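Local coordinates for molybdopterin biosynthesis moeA protein (Pyrococcus horikoshii, PDB 1WU2) that probably takes part in the last steps of molybdenum cofactor biosynthesis, promoting insertion of molybdate into molybdopterin, as in other MoeA proteins, at residues Ser297-Ala305 / Lys361-Leu369; Tyr10-Ile21 / Leu309-Met318. One frame throughout, in Å; residues are numbered along the deposited sequence.

Contact 1: Ser297-Ala305 / Lys361-Leu369; sequences SGYPVSVFA and KGSGILSSL
Val301 and Leu369 meet at the apolar centre of this contact, where the first turn of helix 300-319 packs against the 361-369 loop and the first residues of helix 367-371. Leu369 drives its two methyls into the helix surface: CD1 lies 3.9 Å from Val301 CA, while CD2 rests against Phe304 CB and the carbonyl oxygen of Pro300. The same side chain covers the Phe304 ring in a CH-pi contact, its CG 4.3 Å from the centroid and 22° off the normal, displaced toward the rim. Phe304 holds its CG anti to the backbone N (chi1 -176°), which carries the ring alongside Leu369, and chi2 of 85° turns its face to it; Tyr396 meets the ring edge-to-face. Val301 CG2 also reaches Ile365 O, at 3.4 Å, and Ser368 OG, and Pro300 CB touches Leu366 CD2 at 3.8 Å.

The fit is equally close at Tyr299, in the N-cap position. Its CB rests 3.5 Å from Gly364 CA, and Ser363 O comes to 3.2 Å from Tyr299 CD2, with the peptide carbon of Ser363 over one ring face. A side chain on Gly364 would collide with the Tyr299 ring and Pro300 CD, and positive phi there also favours glycine. The loose side lies farther out, by exposed Lys361 and a water that sits 2.7 Å from Ser363 OG but bonds only weakly to Tyr299 OH. The second subunit packs close by, with its Thr105 on Tyr299 and its Arg55 on Ser363.

No direct hydrogen bond crosses between the two segments. The molybdopterin-binding and C-terminal regions are therefore joined here by shape and apolar burial; the close fit at Gly364 probably allows the segments to approach, and the water adds at most a weak polar link at the margin.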
# COMPACT_ATOMS: atom_id res chain seq x y z
N SER A 297 -13.88 -14.38 -15.07
CA SER A 297 -13.57 -15.76 -15.46
C SER A 297 -13.96 -16.88 -14.48
O SER A 297 -13.96 -18.05 -14.85
CB SER A 297 -12.07 -15.88 -15.77
OG SER A 297 -11.54 -17.07 -15.22
N GLY A 298 -14.24 -16.54 -13.22
CA GLY A 298 -14.69 -17.53 -12.25
C GLY A 298 -13.62 -18.27 -11.47
O GLY A 298 -13.89 -18.71 -10.35
N TYR A 299 -12.43 -18.44 -12.04
CA TYR A 299 -11.33 -19.08 -11.32
C TYR A 299 -10.44 -18.01 -10.68
O TYR A 299 -10.02 -17.08 -11.37
CB TYR A 299 -10.56 -20.02 -12.25
CG TYR A 299 -11.29 -21.34 -12.44
CD1 TYR A 299 -11.63 -21.79 -13.71
CD2 TYR A 299 -11.66 -22.12 -11.34
CE1 TYR A 299 -12.32 -23.00 -13.88
CE2 TYR A 299 -12.35 -23.31 -11.50
CZ TYR A 299 -12.67 -23.75 -12.77
OH TYR A 299 -13.35 -24.94 -12.92
N PRO A 300 -10.17 -18.12 -9.38
CA PRO A 300 -9.50 -17.06 -8.61
C PRO A 300 -8.25 -16.46 -9.24
O PRO A 300 -8.13 -15.24 -9.28
CB PRO A 300 -9.14 -17.76 -7.30
CG PRO A 300 -10.17 -18.80 -7.14
CD PRO A 300 -10.50 -19.27 -8.52
N VAL A 301 -7.35 -17.29 -9.75
CA VAL A 301 -6.11 -16.79 -10.35
C VAL A 301 -6.44 -15.91 -11.56
O VAL A 301 -5.84 -14.85 -11.75
CB VAL A 301 -5.16 -17.94 -10.78
CG1 VAL A 301 -3.93 -17.38 -11.49
CG2 VAL A 301 -4.75 -18.76 -9.56
N SER A 302 -7.39 -16.37 -12.37
CA SER A 302 -7.82 -15.65 -13.57
C SER A 302 -8.59 -14.35 -13.27
O SER A 302 -8.47 -13.38 -14.02
CB SER A 302 -8.66 -16.58 -14.44
OG SER A 302 -9.06 -15.94 -15.64
N VAL A 303 -9.39 -14.33 -12.21
CA VAL A 303 -10.10 -13.12 -11.79
C VAL A 303 -9.13 -12.05 -11.30
O VAL A 303 -9.34 -10.87 -11.53
CB VAL A 303 -11.14 -13.42 -10.67
CG1 VAL A 303 -11.65 -12.14 -10.02
CG2 VAL A 303 -12.29 -14.23 -11.22
N PHE A 304 -8.07 -12.49 -10.62
CA PHE A 304 -7.06 -11.59 -10.06
C PHE A 304 -6.31 -10.84 -11.16
O PHE A 304 -6.12 -9.63 -11.08
CB PHE A 304 -6.07 -12.39 -9.21
CG PHE A 304 -5.05 -11.54 -8.49
CD1 PHE A 304 -5.33 -10.97 -7.26
CD2 PHE A 304 -3.78 -11.35 -9.04
CE1 PHE A 304 -4.39 -10.21 -6.59
CE2 PHE A 304 -2.83 -10.59 -8.37
CZ PHE A 304 -3.13 -10.01 -7.15
N ALA A 305 -5.90 -11.58 -12.19
CA ALA A 305 -5.22 -10.99 -13.34
C ALA A 305 -6.15 -10.04 -14.10
O ALA A 305 -5.72 -8.98 -14.57
CB ALA A 305 -4.72 -12.08 -14.26
N LYS A 361 -0.83 -23.46 -11.94
CA LYS A 361 -1.91 -23.88 -12.84
C LYS A 361 -3.15 -22.99 -12.55
O LYS A 361 -2.99 -21.94 -11.92
CB LYS A 361 -2.14 -25.38 -12.63
CG LYS A 361 -1.83 -26.24 -13.86
CD LYS A 361 -2.12 -27.72 -13.61
CE LYS A 361 -2.62 -28.44 -14.87
NZ LYS A 361 -4.00 -28.99 -14.70
N GLY A 362 -4.36 -23.33 -13.01
CA GLY A 362 -4.69 -24.48 -13.85
C GLY A 362 -5.98 -25.18 -13.46
O GLY A 362 -6.43 -26.11 -14.15
N SER A 363 -6.56 -24.78 -12.33
CA SER A 363 -7.96 -25.06 -12.01
C SER A 363 -8.51 -23.95 -11.13
O SER A 363 -9.43 -24.18 -10.33
CB SER A 363 -8.08 -26.41 -11.30
OG SER A 363 -9.39 -26.61 -10.79
N GLY A 364 -7.97 -22.75 -11.29
CA GLY A 364 -8.18 -21.69 -10.33
C GLY A 364 -7.59 -22.10 -9.00
O GLY A 364 -8.30 -22.20 -8.00
N ILE A 365 -6.28 -22.36 -9.00
CA ILE A 365 -5.61 -22.81 -7.78
C ILE A 365 -4.93 -21.65 -7.05
O ILE A 365 -3.81 -21.23 -7.35
CB ILE A 365 -4.70 -24.04 -8.02
CG1 ILE A 365 -3.64 -23.81 -9.10
CG2 ILE A 365 -5.56 -25.24 -8.40
CD1 ILE A 365 -2.88 -25.08 -9.44
N LEU A 366 -5.68 -21.16 -6.06
CA LEU A 366 -5.44 -19.94 -5.31
C LEU A 366 -4.07 -19.76 -4.63
O LEU A 366 -3.68 -18.63 -4.34
CB LEU A 366 -6.56 -19.83 -4.25
CG LEU A 366 -7.00 -18.50 -3.65
CD1 LEU A 366 -6.41 -18.38 -2.27
CD2 LEU A 366 -6.67 -17.29 -4.50
N SER A 367 -3.36 -20.85 -4.36
CA SER A 367 -2.11 -20.78 -3.58
C SER A 367 -0.97 -20.01 -4.25
O SER A 367 -0.10 -19.49 -3.56
CB SER A 367 -1.62 -22.18 -3.19
OG SER A 367 -1.32 -22.95 -4.34
N SER A 368 -0.97 -19.95 -5.58
CA SER A 368 0.03 -19.17 -6.32
C SER A 368 -0.16 -17.66 -6.11
O SER A 368 0.82 -16.91 -6.08
CB SER A 368 -0.01 -19.51 -7.81
OG SER A 368 -1.25 -19.15 -8.39
N LEU A 369 -1.41 -17.24 -5.96
CA LEU A 369 -1.74 -15.88 -5.53
C LEU A 369 -1.20 -15.55 -4.14
O LEU A 369 -0.77 -14.42 -3.88
CB LEU A 369 -3.27 -15.67 -5.54
CG LEU A 369 -3.89 -14.88 -6.69
CD1 LEU A 369 -3.33 -15.29 -8.04
CD2 LEU A 369 -5.41 -15.08 -6.65
O HOH W 1 -10.91 -27.20 -12.90

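Contact 2: Tyr10-Ile21 / Leu309-Met318; sequences YREALKLLLDDI and LFVKHALAKM
Tyr10 brings the edge of its ring over one face of Phe310, an offset edge-to-face pair with planes at 73° and centroids 5.5 Å apart. With CG anti to its backbone N (chi1 169°), the tyrosine reaches across to helix 300-319, where its hydroxyl donates to Leu309 O at 2.7 Å, in the carbonyl plane and on a lone pair. That carbonyl belongs to a wider pi-type turn at 309-311. Phe310 is a knob in a hole formed by Tyr10, Ala13, Leu14 and Leu17; Ala13 CB stands at the ring edge, 4.1 Å from Phe310 CE2.

Farther along, at Ala314, whose CA lies nearest that of Leu18, the short side chain is consistent with the close approach: Leu18 CD2 lies 3.6 Å from Ala314 CA, and Leu17 CD2 meets its methyl. Ile21 CG2 presses tightly on the CG of selenomethionine Met318, at 3.4 Å.

At the C-terminal end of helix 10-20, Lys317 NZ donates to Leu18 O at 2.6 Å, from above the carbonyl plane, and to Ile21 O at 2.7 Å, nearly in line with that C=O. Ile21 N reaches Leu18 O from the opposite face. Replacing Lys317 by an alanine removes the ammonium group, which would probably strip Ile21 O of this donor and leave Leu18 O with Ile21 N as its remaining partner among those described.

The helix axes approach to 9.9 Å and run in broadly the same direction, at -32°. Phe294 of strand 293-295 touches Leu17 and Ala314, strand 281-282 meets Tyr10 and Phe310 through Ile281, and strand 374-378 borders Tyr10 and Leu309.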
# COMPACT_ATOMS: atom_id res chain seq x y z
N TYR A 10 -4.40 -6.67 -25.68
CA TYR A 10 -4.65 -6.07 -24.37
C TYR A 10 -4.73 -4.54 -24.41
O TYR A 10 -5.63 -3.97 -23.81
CB TYR A 10 -3.57 -6.49 -23.37
CG TYR A 10 -3.62 -5.70 -22.07
CD1 TYR A 10 -4.78 -5.67 -21.30
CD2 TYR A 10 -2.52 -4.98 -21.63
CE1 TYR A 10 -4.83 -4.95 -20.12
CE2 TYR A 10 -2.56 -4.26 -20.45
CZ TYR A 10 -3.73 -4.24 -19.70
OH TYR A 10 -3.77 -3.53 -18.53
N ARG A 11 -3.80 -3.90 -25.11
CA ARG A 11 -3.73 -2.44 -25.13
C ARG A 11 -4.92 -1.81 -25.85
O ARG A 11 -5.38 -0.74 -25.47
CB ARG A 11 -2.41 -1.95 -25.74
CG ARG A 11 -1.17 -2.24 -24.89
CD ARG A 11 -1.06 -1.39 -23.62
NE ARG A 11 -0.05 -1.91 -22.69
CZ ARG A 11 0.09 -1.53 -21.42
NH1 ARG A 11 -0.70 -0.61 -20.88
NH2 ARG A 11 1.05 -2.08 -20.68
N GLU A 12 -5.43 -2.49 -26.88
CA GLU A 12 -6.65 -2.05 -27.56
C GLU A 12 -7.87 -2.25 -26.66
O GLU A 12 -8.77 -1.41 -26.65
CB GLU A 12 -6.86 -2.80 -28.88
CG GLU A 12 -8.08 -2.31 -29.67
CD GLU A 12 -8.27 -3.01 -31.01
OE1 GLU A 12 -7.54 -3.98 -31.31
OE2 GLU A 12 -9.17 -2.59 -31.76
N ALA A 13 -7.89 -3.36 -25.93
CA ALA A 13 -9.01 -3.68 -25.04
C ALA A 13 -9.07 -2.74 -23.85
O ALA A 13 -10.15 -2.39 -23.39
CB ALA A 13 -8.89 -5.12 -24.54
N LEU A 14 -7.90 -2.33 -23.36
CA LEU A 14 -7.81 -1.46 -22.20
C LEU A 14 -8.25 -0.05 -22.58
O LEU A 14 -8.86 0.64 -21.78
CB LEU A 14 -6.39 -1.44 -21.64
CG LEU A 14 -6.17 -0.59 -20.38
CD1 LEU A 14 -6.93 -1.18 -19.19
CD2 LEU A 14 -4.68 -0.46 -20.06
N LYS A 15 -7.94 0.36 -23.81
CA LYS A 15 -8.34 1.67 -24.30
C LYS A 15 -9.85 1.74 -24.56
O LYS A 15 -10.49 2.74 -24.23
CB LYS A 15 -7.58 2.02 -25.58
CG LYS A 15 -7.62 3.50 -25.95
CD LYS A 15 -7.91 3.72 -27.44
CE LYS A 15 -7.52 5.12 -27.89
NZ LYS A 15 -8.45 6.16 -27.37
N LEU A 16 -10.41 0.69 -25.15
CA LEU A 16 -11.84 0.64 -25.44
C LEU A 16 -12.63 0.71 -24.14
O LEU A 16 -13.61 1.44 -24.04
CB LEU A 16 -12.20 -0.65 -26.19
CG LEU A 16 -11.83 -0.74 -27.68
CD1 LEU A 16 -11.99 -2.17 -28.19
CD2 LEU A 16 -12.66 0.22 -28.52
N LEU A 17 -12.17 -0.05 -23.15
CA LEU A 17 -12.78 -0.10 -21.82
C LEU A 17 -12.70 1.23 -21.08
O LEU A 17 -13.70 1.72 -20.57
CB LEU A 17 -12.10 -1.19 -20.99
CG LEU A 17 -12.71 -1.51 -19.62
CD1 LEU A 17 -12.79 -3.01 -19.39
CD2 LEU A 17 -11.93 -0.85 -18.49
N LEU A 18 -11.51 1.81 -21.02
CA LEU A 18 -11.27 3.03 -20.22
C LEU A 18 -11.87 4.29 -20.85
O LEU A 18 -12.26 5.20 -20.14
CB LEU A 18 -9.77 3.24 -19.97
CG LEU A 18 -9.08 2.25 -19.03
CD1 LEU A 18 -7.59 2.53 -18.98
CD2 LEU A 18 -9.69 2.28 -17.63
N ASP A 19 -11.94 4.33 -22.18
CA ASP A 19 -12.62 5.41 -22.90
C ASP A 19 -14.12 5.42 -22.57
O ASP A 19 -14.75 6.47 -22.60
CB ASP A 19 -12.43 5.29 -24.42
CG ASP A 19 -11.04 5.70 -24.89
OD1 ASP A 19 -10.24 6.27 -24.11
OD2 ASP A 19 -10.65 5.50 -26.06
N ASP A 20 -14.67 4.25 -22.28
CA ASP A 20 -16.07 4.11 -21.87
C ASP A 20 -16.33 4.58 -20.43
O ASP A 20 -17.47 4.89 -20.07
CB ASP A 20 -16.53 2.65 -22.03
CG ASP A 20 -18.04 2.51 -22.12
OD1 ASP A 20 -18.65 3.15 -23.00
OD2 ASP A 20 -18.70 1.77 -21.36
N ILE A 21 -15.28 4.60 -19.61
CA ILE A 21 -15.37 4.95 -18.19
C ILE A 21 -15.04 6.42 -17.96
O ILE A 21 -14.00 6.91 -18.40
CB ILE A 21 -14.42 4.05 -17.36
CG1 ILE A 21 -14.73 2.56 -17.57
CG2 ILE A 21 -14.48 4.41 -15.87
CD1 ILE A 21 -16.01 2.08 -16.91
N LEU A 309 -5.45 -5.97 -14.39
CA LEU A 309 -5.21 -5.51 -15.76
C LEU A 309 -6.33 -4.62 -16.30
O LEU A 309 -6.11 -3.87 -17.24
CB LEU A 309 -4.99 -6.70 -16.70
CG LEU A 309 -3.70 -7.49 -16.49
CD1 LEU A 309 -3.72 -8.78 -17.29
CD2 LEU A 309 -2.48 -6.66 -16.88
N PHE A 310 -7.52 -4.68 -15.69
CA PHE A 310 -8.67 -3.93 -16.19
C PHE A 310 -9.35 -3.12 -15.09
O PHE A 310 -9.33 -1.89 -15.12
CB PHE A 310 -9.69 -4.87 -16.84
CG PHE A 310 -9.24 -5.43 -18.16
CD1 PHE A 310 -8.96 -6.77 -18.31
CD2 PHE A 310 -9.11 -4.60 -19.27
CE1 PHE A 310 -8.55 -7.28 -19.53
CE2 PHE A 310 -8.70 -5.11 -20.49
CZ PHE A 310 -8.42 -6.45 -20.62
N VAL A 311 -9.93 -3.83 -14.13
CA VAL A 311 -10.77 -3.20 -13.10
C VAL A 311 -10.01 -2.15 -12.28
O VAL A 311 -10.52 -1.05 -12.06
CB VAL A 311 -11.38 -4.25 -12.14
CG1 VAL A 311 -12.34 -3.58 -11.16
CG2 VAL A 311 -12.11 -5.34 -12.93
N LYS A 312 -8.80 -2.49 -11.85
CA LYS A 312 -7.94 -1.61 -11.07
C LYS A 312 -7.78 -0.24 -11.73
O LYS A 312 -7.86 0.79 -11.07
CB LYS A 312 -6.57 -2.27 -10.86
CG LYS A 312 -5.50 -1.36 -10.26
CD LYS A 312 -4.28 -2.15 -9.78
CE LYS A 312 -3.34 -2.52 -10.92
NZ LYS A 312 -1.93 -2.65 -10.46
N HIS A 313 -7.56 -0.24 -13.04
CA HIS A 313 -7.33 1.00 -13.80
C HIS A 313 -8.61 1.77 -14.07
O HIS A 313 -8.58 3.00 -14.18
CB HIS A 313 -6.59 0.68 -15.10
CG HIS A 313 -5.27 0.02 -14.87
ND1 HIS A 313 -4.25 0.62 -14.16
CD2 HIS A 313 -4.81 -1.21 -15.23
CE1 HIS A 313 -3.22 -0.20 -14.10
NE2 HIS A 313 -3.53 -1.32 -14.74
N ALA A 314 -9.74 1.07 -14.19
CA ALA A 314 -11.04 1.71 -14.34
C ALA A 314 -11.44 2.45 -13.06
O ALA A 314 -11.88 3.60 -13.11
CB ALA A 314 -12.11 0.69 -14.70
N LEU A 315 -11.29 1.78 -11.92
CA LEU A 315 -11.58 2.37 -10.62
C LEU A 315 -10.72 3.61 -10.35
O LEU A 315 -11.22 4.61 -9.84
CB LEU A 315 -11.36 1.35 -9.51
CG LEU A 315 -12.40 0.23 -9.44
CD1 LEU A 315 -11.87 -0.95 -8.66
CD2 LEU A 315 -13.70 0.74 -8.82
N ALA A 316 -9.45 3.53 -10.71
CA ALA A 316 -8.52 4.65 -10.55
C ALA A 316 -8.92 5.83 -11.43
O ALA A 316 -8.79 6.98 -11.01
CB ALA A 316 -7.10 4.21 -10.88
N LYS A 317 -9.42 5.56 -12.63
CA LYS A 317 -9.88 6.61 -13.53
C LYS A 317 -11.14 7.30 -13.00
O LYS A 317 -11.33 8.50 -13.20
CB LYS A 317 -10.16 6.04 -14.93
CG LYS A 317 -10.04 7.08 -16.04
CD LYS A 317 -11.00 6.82 -17.18
CE LYS A 317 -11.00 7.98 -18.16
NZ LYS A 317 -11.59 7.57 -19.46
N MSE A 318 -11.99 6.54 -12.30
CA MSE A 318 -13.26 7.04 -11.80
C MSE A 318 -13.08 8.04 -10.65
O MSE A 318 -13.87 8.98 -10.51
CB MSE A 318 -14.17 5.88 -11.36
CG MSE A 318 -14.73 5.08 -12.53
SE MSE A 318 -15.79 3.52 -12.00
CE MSE A 318 -17.51 4.22 -12.44

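From the N terminus, the chain first lays down helix 10-20, then runs through the rest of the N-terminal region and most of the molybdopterin-binding region before contact 2 closes a loop of 287 residues on helix 300-319. Contact 1 closes a much shorter loop, 55 residues, from 297-305, at the loop and first turns of that helix, to 361-369 in the C-terminal region. Because 297-305 precedes 309-318, and 361-369 follows it, the two loops cross. Both use helix 300-319, with centres about 21 Å apart: its first turns meet the C-terminal region beside the second subunit, while its later turns carry the N-terminal helix. Together they join the N-terminal and C-terminal regions to one helix of the molybdopterin-binding region.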